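Local atomic coordinates of putative methyltransferase from antibiotic biosynthesis pathway (Anabaena variabilis ATCC 29413, PDB entry 3EGE), a protein that probably transfers methyl groups from S-adenosylmethionine to an acceptor that is not known, perhaps in antibiotic biosynthesis. Residues Leu88-Ile99 against Glu116-Val127; Tyr144-Ala152 against Ile208-Val219. All blocks are in the same frame, centred on the assembly; numbering follows the deposited sequence.

Contact 1 (Leu88-Ile99 against Glu116-Val127)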
loop_
_atom_site.group_PDB
_atom_site.type_symbol
_atom_site.label_atom_id
_atom_site.label_comp_id
_atom_site.label_asym_id
_atom_site.label_seq_id
_atom_site.Cartn_x
_atom_site.Cartn_y
_atom_site.Cartn_z
ATOM N N LEU A 88 -12.044 -10.167 12.760
ATOM C CA LEU A 88 -12.783 -8.926 12.643
ATOM C C LEU A 88 -14.026 -8.997 13.535
ATOM O O LEU A 88 -14.728 -10.004 13.531
ATOM C CB LEU A 88 -13.172 -8.667 11.190
ATOM C CG LEU A 88 -12.032 -8.630 10.150
ATOM C CD1 LEU A 88 -12.604 -8.556 8.694
ATOM C CD2 LEU A 88 -11.047 -7.491 10.392
ATOM N N ALA A 89 -14.287 -7.921 14.296
ATOM C CA ALA A 89 -15.486 -7.805 15.153
ATOM C C ALA A 89 -16.772 -7.469 14.357
ATOM O O ALA A 89 -17.862 -7.504 14.899
ATOM C CB ALA A 89 -15.271 -6.772 16.215
ATOM N N LEU A 90 -16.645 -7.222 13.064
ATOM C CA LEU A 90 -17.733 -6.830 12.201
ATOM C C LEU A 90 -18.636 -8.029 11.926
ATOM O O LEU A 90 -18.122 -9.118 11.726
ATOM C CB LEU A 90 -17.161 -6.298 10.874
ATOM C CG LEU A 90 -16.153 -5.141 10.960
ATOM C CD1 LEU A 90 -15.624 -4.817 9.553
ATOM C CD2 LEU A 90 -16.785 -3.931 11.668
ATOM N N PRO A 91 -19.973 -7.843 11.928
ATOM C CA PRO A 91 -20.831 -8.990 11.645
ATOM C C PRO A 91 -20.728 -9.553 10.223
ATOM O O PRO A 91 -20.119 -8.950 9.341
ATOM C CB PRO A 91 -22.258 -8.438 11.874
ATOM C CG PRO A 91 -22.074 -7.196 12.656
ATOM C CD PRO A 91 -20.775 -6.639 12.207
ATOM N N ASP A 92 -21.323 -10.728 10.049
ATOM C CA ASP A 92 -21.439 -11.385 8.747
ATOM C C ASP A 92 -22.256 -10.458 7.851
ATOM O O ASP A 92 -23.243 -9.856 8.314
ATOM C CB ASP A 92 -22.258 -12.688 8.855
ATOM C CG ASP A 92 -21.553 -13.828 9.563
ATOM O OD1 ASP A 92 -20.375 -13.766 9.893
ATOM O OD2 ASP A 92 -22.216 -14.852 9.754
ATOM N N LYS A 93 -21.846 -10.326 6.597
ATOM C CA LYS A 93 -22.632 -9.576 5.600
ATOM C C LYS A 93 -23.024 -8.148 6.063
ATOM O O LYS A 93 -24.162 -7.743 5.949
ATOM C CB LYS A 93 -23.875 -10.428 5.197
ATOM C CG LYS A 93 -23.576 -11.916 4.824
ATOM C CD LYS A 93 -22.518 -11.995 3.730
ATOM C CE LYS A 93 -22.012 -13.364 3.342
ATOM N NZ LYS A 93 -20.671 -13.172 2.587
ATOM N N SER A 94 -22.031 -7.430 6.585
ATOM C CA SER A 94 -22.163 -6.081 7.135
ATOM C C SER A 94 -21.585 -4.956 6.262
ATOM O O SER A 94 -21.775 -3.765 6.582
ATOM C CB SER A 94 -21.497 -6.037 8.525
ATOM O OG SER A 94 -20.147 -6.407 8.440
ATOM N N VAL A 95 -20.870 -5.312 5.197
ATOM C CA VAL A 95 -20.303 -4.335 4.275
ATOM C C VAL A 95 -20.563 -4.762 2.846
ATOM O O VAL A 95 -20.724 -5.954 2.552
ATOM C CB VAL A 95 -18.759 -4.097 4.521
ATOM C CG1 VAL A 95 -18.507 -3.639 5.975
ATOM C CG2 VAL A 95 -17.911 -5.351 4.162
ATOM N N ASP A 96 -20.608 -3.762 1.968
ATOM C CA ASP A 96 -20.820 -3.946 0.517
ATOM C C ASP A 96 -19.518 -4.256 -0.204
ATOM O O ASP A 96 -19.543 -4.990 -1.167
ATOM C CB ASP A 96 -21.454 -2.700 -0.087
ATOM C CG ASP A 96 -22.782 -2.412 0.513
ATOM O OD1 ASP A 96 -23.644 -3.299 0.384
ATOM O OD2 ASP A 96 -22.971 -1.337 1.127
ATOM N N GLY A 97 -18.401 -3.693 0.278
ATOM C CA GLY A 97 -17.077 -3.928 -0.269
ATOM C C GLY A 97 -15.987 -3.927 0.800
ATOM O O GLY A 97 -16.199 -3.521 1.936
ATOM N N VAL A 98 -14.813 -4.415 0.413
ATOM C CA VAL A 98 -13.691 -4.551 1.301
ATOM C C VAL A 98 -12.429 -4.121 0.571
ATOM O O VAL A 98 -12.232 -4.487 -0.589
ATOM C CB VAL A 98 -13.529 -6.033 1.759
ATOM C CG1 VAL A 98 -12.324 -6.192 2.715
ATOM C CG2 VAL A 98 -14.820 -6.572 2.417
ATOM N N ILE A 99 -11.580 -3.357 1.263
ATOM C CA ILE A 99 -10.283 -2.944 0.735
ATOM C C ILE A 99 -9.125 -3.205 1.726
ATOM O O ILE A 99 -9.325 -3.244 2.942
ATOM C CB ILE A 99 -10.274 -1.424 0.289
ATOM C CG1 ILE A 99 -10.235 -0.460 1.494
ATOM C CG2 ILE A 99 -11.466 -1.108 -0.613
ATOM C CD1 ILE A 99 -10.014 0.951 1.100
ATOM N N GLU A 116 -12.130 -13.990 6.409
ATOM C CA GLU A 116 -12.815 -12.901 7.132
ATOM C C GLU A 116 -13.398 -11.823 6.204
ATOM O O GLU A 116 -14.489 -11.324 6.470
ATOM C CB GLU A 116 -11.880 -12.231 8.179
ATOM C CG GLU A 116 -11.654 -12.982 9.486
ATOM C CD GLU A 116 -12.910 -13.078 10.323
ATOM O OE1 GLU A 116 -13.724 -14.018 10.112
ATOM O OE2 GLU A 116 -13.083 -12.220 11.204
HETATM N N MSE A 117 -12.671 -11.459 5.148
HETATM C CA MSE A 117 -13.159 -10.482 4.170
HETATM C C MSE A 117 -14.383 -11.014 3.451
HETATM O O MSE A 117 -15.366 -10.296 3.306
HETATM C CB MSE A 117 -12.092 -10.099 3.141
HETATM C CG MSE A 117 -10.910 -9.330 3.756
HETATM SE SE MSE A 117 -9.542 -9.052 2.479
HETATM C CE MSE A 117 -8.158 -8.153 3.652
ATOM N N GLN A 118 -14.317 -12.278 3.026
ATOM C CA GLN A 118 -15.441 -12.943 2.393
ATOM C C GLN A 118 -16.658 -13.045 3.332
ATOM O O GLN A 118 -17.793 -12.909 2.883
ATOM C CB GLN A 118 -15.010 -14.326 1.854
ATOM C CG GLN A 118 -16.121 -15.130 1.133
ATOM C CD GLN A 118 -16.781 -14.389 -0.044
ATOM O OE1 GLN A 118 -16.115 -13.716 -0.846
ATOM N NE2 GLN A 118 -18.090 -14.558 -0.171
ATOM N N ARG A 119 -16.415 -13.256 4.625
ATOM C CA ARG A 119 -17.498 -13.399 5.618
ATOM C C ARG A 119 -18.314 -12.111 5.790
ATOM O O ARG A 119 -19.552 -12.164 5.912
ATOM C CB ARG A 119 -16.910 -13.835 6.969
ATOM C CG ARG A 119 -17.920 -14.054 8.096
ATOM C CD ARG A 119 -17.268 -14.378 9.427
ATOM N NE ARG A 119 -16.443 -13.275 9.934
ATOM C CZ ARG A 119 -16.904 -12.173 10.520
ATOM N NH1 ARG A 119 -18.201 -11.926 10.627
ATOM N NH2 ARG A 119 -16.040 -11.274 10.933
ATOM N N ILE A 120 -17.617 -10.975 5.793
ATOM C CA ILE A 120 -18.244 -9.664 6.012
ATOM C C ILE A 120 -18.886 -9.036 4.785
ATOM O O ILE A 120 -19.774 -8.178 4.929
ATOM C CB ILE A 120 -17.264 -8.638 6.715
ATOM C CG1 ILE A 120 -16.119 -8.156 5.780
ATOM C CG2 ILE A 120 -16.766 -9.249 8.022
ATOM C CD1 ILE A 120 -15.254 -7.011 6.344
ATOM N N ILE A 121 -18.471 -9.485 3.598
ATOM C CA ILE A 121 -18.906 -8.867 2.342
ATOM C C ILE A 121 -20.283 -9.356 1.824
ATOM O O ILE A 121 -20.619 -10.537 1.939
ATOM C CB ILE A 121 -17.787 -8.974 1.252
ATOM C CG1 ILE A 121 -17.890 -7.810 0.228
ATOM C CG2 ILE A 121 -17.778 -10.379 0.598
ATOM C CD1 ILE A 121 -16.737 -7.750 -0.832
ATOM N N ARG A 122 -21.051 -8.423 1.250
ATOM C CA ARG A 122 -22.339 -8.702 0.604
ATOM C C ARG A 122 -22.114 -8.944 -0.914
ATOM O O ARG A 122 -21.492 -9.960 -1.250
ATOM C CB ARG A 122 -23.311 -7.566 0.859
ATOM C CG ARG A 122 -23.733 -7.400 2.280
ATOM C CD ARG A 122 -24.351 -6.027 2.381
ATOM N NE ARG A 122 -24.602 -5.708 3.751
ATOM C CZ ARG A 122 -24.443 -4.509 4.326
ATOM N NH1 ARG A 122 -24.019 -3.420 3.670
ATOM N NH2 ARG A 122 -24.722 -4.420 5.620
ATOM N N ASP A 123 -22.568 -8.046 -1.812
ATOM C CA ASP A 123 -22.469 -8.259 -3.284
ATOM C C ASP A 123 -21.282 -7.634 -3.980
ATOM O O ASP A 123 -21.073 -7.917 -5.165
ATOM C CB ASP A 123 -23.713 -7.703 -4.008
ATOM C CG ASP A 123 -24.997 -8.309 -3.534
ATOM O OD1 ASP A 123 -25.011 -9.466 -3.071
ATOM O OD2 ASP A 123 -26.003 -7.597 -3.644
ATOM N N GLY A 124 -20.531 -6.774 -3.295
ATOM C CA GLY A 124 -19.421 -6.074 -3.930
ATOM C C GLY A 124 -18.135 -6.864 -4.064
ATOM O O GLY A 124 -18.121 -8.103 -3.988
ATOM N N THR A 125 -17.049 -6.107 -4.216
ATOM C CA THR A 125 -15.749 -6.644 -4.520
ATOM C C THR A 125 -14.697 -6.337 -3.444
ATOM O O THR A 125 -14.811 -5.365 -2.675
ATOM C CB THR A 125 -15.269 -6.138 -5.930
ATOM O OG1 THR A 125 -14.835 -4.788 -5.846
ATOM C CG2 THR A 125 -16.393 -6.255 -7.002
ATOM N N ILE A 126 -13.707 -7.230 -3.399
ATOM C CA ILE A 126 -12.545 -7.138 -2.545
ATOM C C ILE A 126 -11.472 -6.518 -3.464
ATOM O O ILE A 126 -11.246 -7.027 -4.562
ATOM C CB ILE A 126 -12.135 -8.525 -1.980
ATOM C CG1 ILE A 126 -13.263 -9.098 -1.081
ATOM C CG2 ILE A 126 -10.853 -8.406 -1.182
ATOM C CD1 ILE A 126 -12.998 -10.514 -0.543
ATOM N N VAL A 127 -10.908 -5.385 -3.050
ATOM C CA VAL A 127 -9.874 -4.667 -3.791
ATOM C C VAL A 127 -8.614 -4.581 -2.899
ATOM O O VAL A 127 -8.624 -3.914 -1.881
ATOM C CB VAL A 127 -10.351 -3.229 -4.180
ATOM C CG1 VAL A 127 -9.245 -2.466 -4.991
ATOM C CG2 VAL A 127 -11.676 -3.287 -4.958
HETATM O O HOH W 1 -23.785 -5.285 -1.496
#
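The guanidinium of R119 reaches into the loop 88-92 and grips the carbonyl oxygen of L90 end-on, NH1 at 3.0 Å and NH2 at 3.1 Å from L90 O, with that oxygen in the plane of the group. R119 NH1 also meets D92 OD1 at 2.9 Å in a nearly straight salt bridge (168°), on the anti lone pair of the carboxylate. E116, one helical turn back, helps fix the rotation of the group: R119 NE and NH2 each take one of its oxygens, side-on for the guanidinium but from above the carboxylate plane. E116 OE2 also accepts a bond from L88 N, 2.8 Å away, on its anti lone pair. The CG2 methyl of I120 lies against one guanidinium face.

Further along, the exposed K93 bends at chi2 (-54°) and lays its chain across the helix end, where NZ bonds I121 O at 2.7 Å and also Q118 O, tying down one carbonyl of the last helical turn and one just beyond the helix. R122 answers from the other segment: NE donates to K93 O from above the carbonyl plane, one guanidinium face rests on the S94-V95 peptide, and NH1 makes a weak salt bridge to D96 OD1, while D96 OD2 is held by V37 N.

Behind these polar bonds, I120 CG1 packs on V95 CG2 at 3.7 Å and on V98 CG2, and V98 CG1 presses on CG of selenomethionine M117. Strands 97-101 and 126-131 then pair in parallel, V127 N to V98 O at 2.9 Å. Strand, helix and strand form a beta-alpha-beta crossover of the Rossmann-like fold characteristic of S-adenosylmethionine-dependent methyltransferases.

Contact 2 (Tyr144-Ala152 against Ile208-Val219)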
loop_
_atom_site.group_PDB
_atom_site.type_symbol
_atom_site.label_atom_id
_atom_site.label_comp_id
_atom_site.label_asym_id
_atom_site.label_seq_id
_atom_site.Cartn_x
_atom_site.Cartn_y
_atom_site.Cartn_z
ATOM N N TYR A 144 21.277 1.639 -3.164
ATOM C CA TYR A 144 21.608 2.462 -2.006
ATOM C C TYR A 144 20.964 1.971 -0.717
ATOM O O TYR A 144 21.570 2.128 0.355
ATOM C CB TYR A 144 21.207 3.926 -2.240
ATOM C CG TYR A 144 21.939 4.557 -3.387
ATOM C CD1 TYR A 144 23.188 5.183 -3.204
ATOM C CD2 TYR A 144 21.389 4.540 -4.670
ATOM C CE1 TYR A 144 23.864 5.771 -4.291
ATOM C CE2 TYR A 144 22.039 5.124 -5.743
ATOM C CZ TYR A 144 23.270 5.745 -5.554
ATOM O OH TYR A 144 23.885 6.312 -6.638
ATOM N N PHE A 145 19.747 1.434 -0.820
ATOM C CA PHE A 145 18.953 0.971 0.338
ATOM C C PHE A 145 18.463 -0.471 0.129
ATOM O O PHE A 145 17.263 -0.699 -0.098
ATOM C CB PHE A 145 17.791 1.946 0.576
ATOM C CG PHE A 145 18.241 3.381 0.783
ATOM C CD1 PHE A 145 19.062 3.713 1.854
ATOM C CD2 PHE A 145 17.850 4.398 -0.105
ATOM C CE1 PHE A 145 19.484 5.038 2.051
ATOM C CE2 PHE A 145 18.282 5.715 0.064
ATOM C CZ PHE A 145 19.092 6.039 1.157
ATOM N N PRO A 146 19.385 -1.458 0.245
ATOM C CA PRO A 146 19.018 -2.886 -0.052
ATOM C C PRO A 146 17.922 -3.482 0.834
ATOM O O PRO A 146 17.179 -4.378 0.395
ATOM C CB PRO A 146 20.350 -3.638 0.116
ATOM C CG PRO A 146 21.165 -2.762 1.017
ATOM C CD PRO A 146 20.799 -1.350 0.645
ATOM N N PHE A 147 17.860 -2.997 2.074
ATOM C CA PHE A 147 16.842 -3.410 3.034
ATOM C C PHE A 147 15.409 -3.262 2.533
ATOM O O PHE A 147 14.554 -4.092 2.873
ATOM C CB PHE A 147 17.029 -2.722 4.383
ATOM C CG PHE A 147 17.106 -1.228 4.305
ATOM C CD1 PHE A 147 15.939 -0.449 4.273
ATOM C CD2 PHE A 147 18.359 -0.588 4.251
ATOM C CE1 PHE A 147 16.015 0.946 4.174
ATOM C CE2 PHE A 147 18.441 0.804 4.169
ATOM C CZ PHE A 147 17.270 1.567 4.138
ATOM N N LEU A 148 15.136 -2.236 1.729
ATOM C CA LEU A 148 13.787 -2.050 1.129
ATOM C C LEU A 148 13.410 -3.194 0.207
ATOM O O LEU A 148 12.301 -3.651 0.238
ATOM C CB LEU A 148 13.701 -0.744 0.340
ATOM C CG LEU A 148 13.902 0.580 1.069
ATOM C CD1 LEU A 148 13.852 1.708 0.054
ATOM C CD2 LEU A 148 12.881 0.813 2.199
ATOM N N TRP A 149 14.372 -3.679 -0.569
ATOM C CA TRP A 149 14.189 -4.780 -1.498
ATOM C C TRP A 149 14.016 -6.117 -0.768
ATOM O O TRP A 149 13.125 -6.919 -1.091
ATOM C CB TRP A 149 15.407 -4.825 -2.426
ATOM C CG TRP A 149 15.286 -5.786 -3.559
ATOM C CD1 TRP A 149 14.584 -5.606 -4.714
ATOM C CD2 TRP A 149 15.926 -7.060 -3.670
ATOM N NE1 TRP A 149 14.727 -6.698 -5.524
ATOM C CE2 TRP A 149 15.530 -7.615 -4.914
ATOM C CE3 TRP A 149 16.787 -7.794 -2.835
ATOM C CZ2 TRP A 149 15.965 -8.863 -5.353
ATOM C CZ3 TRP A 149 17.236 -9.032 -3.263
ATOM C CH2 TRP A 149 16.819 -9.566 -4.518
ATOM N N GLU A 150 14.907 -6.330 0.198
ATOM C CA GLU A 150 14.926 -7.504 1.056
ATOM C C GLU A 150 13.637 -7.650 1.850
ATOM O O GLU A 150 13.101 -8.755 1.954
ATOM C CB GLU A 150 16.110 -7.425 2.024
ATOM C CG GLU A 150 17.477 -7.590 1.358
ATOM C CD GLU A 150 18.654 -7.063 2.191
ATOM O OE1 GLU A 150 18.514 -6.706 3.382
ATOM O OE2 GLU A 150 19.743 -6.970 1.623
ATOM N N ASP A 151 13.127 -6.542 2.379
ATOM C CA ASP A 151 11.856 -6.560 3.119
ATOM C C ASP A 151 10.697 -6.897 2.205
ATOM O O ASP A 151 9.822 -7.639 2.602
ATOM C CB ASP A 151 11.579 -5.226 3.827
ATOM C CG ASP A 151 12.539 -4.940 4.979
ATOM O OD1 ASP A 151 13.260 -5.862 5.448
ATOM O OD2 ASP A 151 12.543 -3.764 5.426
ATOM N N ALA A 152 10.684 -6.336 1.003
ATOM C CA ALA A 152 9.647 -6.613 0.025
ATOM C C ALA A 152 9.687 -8.082 -0.432
ATOM O O ALA A 152 8.647 -8.716 -0.602
ATOM C CB ALA A 152 9.782 -5.654 -1.181
ATOM N N ILE A 208 8.362 5.789 5.917
ATOM C CA ILE A 208 8.635 4.478 5.295
ATOM C C ILE A 208 9.245 3.623 6.426
ATOM O O ILE A 208 10.404 3.851 6.868
ATOM C CB ILE A 208 9.560 4.636 4.084
ATOM C CG1 ILE A 208 8.977 5.670 3.085
ATOM C CG2 ILE A 208 9.815 3.257 3.420
ATOM C CD1 ILE A 208 9.930 6.073 1.977
ATOM N N SER A 209 8.432 2.681 6.915
ATOM C CA SER A 209 8.753 1.890 8.122
ATOM C C SER A 209 10.021 1.052 8.012
ATOM O O SER A 209 10.700 0.869 9.014
ATOM C CB SER A 209 7.550 1.029 8.595
ATOM O OG SER A 209 7.292 -0.065 7.714
ATOM N N SER A 210 10.339 0.582 6.805
ATOM C CA SER A 210 11.585 -0.160 6.562
ATOM C C SER A 210 12.844 0.583 7.012
ATOM O O SER A 210 13.766 -0.064 7.499
ATOM C CB SER A 210 11.731 -0.599 5.101
ATOM O OG SER A 210 10.964 -1.764 4.832
ATOM N N PHE A 211 12.873 1.912 6.879
ATOM C CA PHE A 211 14.029 2.713 7.320
ATOM C C PHE A 211 14.252 2.623 8.840
ATOM O O PHE A 211 15.371 2.311 9.289
ATOM C CB PHE A 211 13.941 4.192 6.847
ATOM C CG PHE A 211 14.362 4.417 5.384
ATOM C CD1 PHE A 211 15.714 4.607 5.054
ATOM C CD2 PHE A 211 13.421 4.444 4.354
ATOM C CE1 PHE A 211 16.119 4.824 3.719
ATOM C CE2 PHE A 211 13.809 4.644 3.003
ATOM C CZ PHE A 211 15.159 4.837 2.682
ATOM N N ALA A 212 13.189 2.863 9.624
ATOM C CA ALA A 212 13.273 2.796 11.106
ATOM C C ALA A 212 13.652 1.381 11.563
ATOM O O ALA A 212 14.497 1.203 12.455
ATOM C CB ALA A 212 11.982 3.242 11.756
ATOM N N LEU A 213 13.078 0.390 10.904
ATOM C CA LEU A 213 13.376 -1.010 11.197
ATOM C C LEU A 213 14.731 -1.494 10.694
ATOM O O LEU A 213 15.160 -2.559 11.139
ATOM C CB LEU A 213 12.277 -1.935 10.627
ATOM C CG LEU A 213 10.884 -1.667 11.229
ATOM C CD1 LEU A 213 9.799 -2.407 10.428
ATOM C CD2 LEU A 213 10.854 -2.003 12.733
ATOM N N ALA A 214 15.391 -0.760 9.782
ATOM C CA ALA A 214 16.673 -1.210 9.205
ATOM C C ALA A 214 17.827 -0.902 10.154
ATOM O O ALA A 214 17.659 -0.115 11.086
ATOM C CB ALA A 214 16.904 -0.578 7.828
ATOM N N ASN A 215 18.972 -1.576 9.955
ATOM C CA ASN A 215 20.242 -1.261 10.692
ATOM C C ASN A 215 20.556 0.213 10.324
ATOM O O ASN A 215 20.633 0.563 9.137
ATOM C CB ASN A 215 21.353 -2.256 10.304
ATOM C CG ASN A 215 22.750 -1.877 10.835
ATOM O OD1 ASN A 215 23.371 -0.899 10.393
ATOM N ND2 ASN A 215 23.282 -2.708 11.718
ATOM N N GLN A 216 20.696 1.055 11.341
ATOM C CA GLN A 216 20.859 2.495 11.109
ATOM C C GLN A 216 22.192 2.894 10.495
ATOM O O GLN A 216 22.216 3.852 9.703
ATOM C CB GLN A 216 20.495 3.296 12.374
ATOM C CG GLN A 216 19.038 3.057 12.831
ATOM C CD GLN A 216 17.988 3.448 11.791
ATOM O OE1 GLN A 216 17.790 4.622 11.513
ATOM N NE2 GLN A 216 17.290 2.472 11.254
ATOM N N ASP A 217 23.284 2.193 10.841
ATOM C CA ASP A 217 24.579 2.455 10.182
ATOM C C ASP A 217 24.472 2.181 8.665
ATOM O O ASP A 217 25.100 2.867 7.872
ATOM C CB ASP A 217 25.694 1.583 10.751
ATOM C CG ASP A 217 26.151 1.995 12.136
ATOM O OD1 ASP A 217 25.926 3.146 12.582
ATOM O OD2 ASP A 217 26.805 1.137 12.755
ATOM N N LEU A 218 23.686 1.163 8.301
ATOM C CA LEU A 218 23.427 0.775 6.916
ATOM C C LEU A 218 22.687 1.881 6.187
ATOM O O LEU A 218 23.111 2.282 5.088
ATOM C CB LEU A 218 22.632 -0.548 6.830
ATOM C CG LEU A 218 22.175 -1.080 5.459
ATOM C CD1 LEU A 218 23.357 -1.241 4.451
ATOM C CD2 LEU A 218 21.418 -2.393 5.662
ATOM N N VAL A 219 21.578 2.341 6.785
ATOM C CA VAL A 219 20.791 3.479 6.232
ATOM C C VAL A 219 21.718 4.676 5.995
ATOM O O VAL A 219 21.737 5.269 4.900
ATOM C CB VAL A 219 19.597 3.942 7.149
ATOM C CG1 VAL A 219 18.929 5.196 6.540
ATOM C CG2 VAL A 219 18.551 2.803 7.348
HETATM O O HOH W 2 21.591 1.301 2.986
HETATM O O HOH W 3 14.093 -2.767 7.232
#
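F147 plugs into a hole formed by S210, F211, L218 and V219, and with F145 and F211 it makes an aromatic cluster. Its ring edge meets the face of F211, F147 CZ lying 3.5 Å from F211 CE1 with the planes at 80°. F211 in turn directs its own edge at the face of F145, centroids 5.0 Å apart, so the cluster is two T-shaped pairs in succession. With chi1 at 54°, the F147 ring stands between its backbone N and carbonyl carbon and presents a face to A214, whose CB sits 3.7 Å from the ring centroid in a CH-pi contact. L218 CD2 touches the ring edge, and V219 CG2 reaches F147 CZ at 3.7 Å. Beside the cluster, L148 CD2 fits against S210 CB at 3.4 Å.

The edge of the contact is more open to water. S210 OG still grips D151 OD2 at 2.6 Å, donating to its anti lone pair, but a water also joins that carboxylate oxygen to S210 O. A second water bridges Y144 O and L218 O, while P146 CG only grazes L218 CD1.

The axes of the segment 146-152 and the weakly bonded helix 209-213 cross at 108°, 9.5 Å apart at closest approach. N215 caps the start of helix 216-231, which continues past the cluster: its L223 and L226 touch F145, L225 and L226 touch Y144, and D229 bonds the Y144 hydroxyl, with helix 234-239 packing on the same tyrosine.

In the fold
Contact 1 and contact 2 lie on opposite sides of the chain's centre, their own centres 34 Å apart and their nearest atoms about 17 Å apart, so neither touches the other. They follow in series: strand 126-131 leaves contact 1, and helix 146-153, the next element in the chain, opens contact 2. The first belongs to the parallel part of the central sheet; the second ties together helices outside that sheet. A glycine-rich pattern at G42, G44 and G47, probably part of the cofactor site as in related methyltransferases, lies near M117 of contact 1 without touching its side chain.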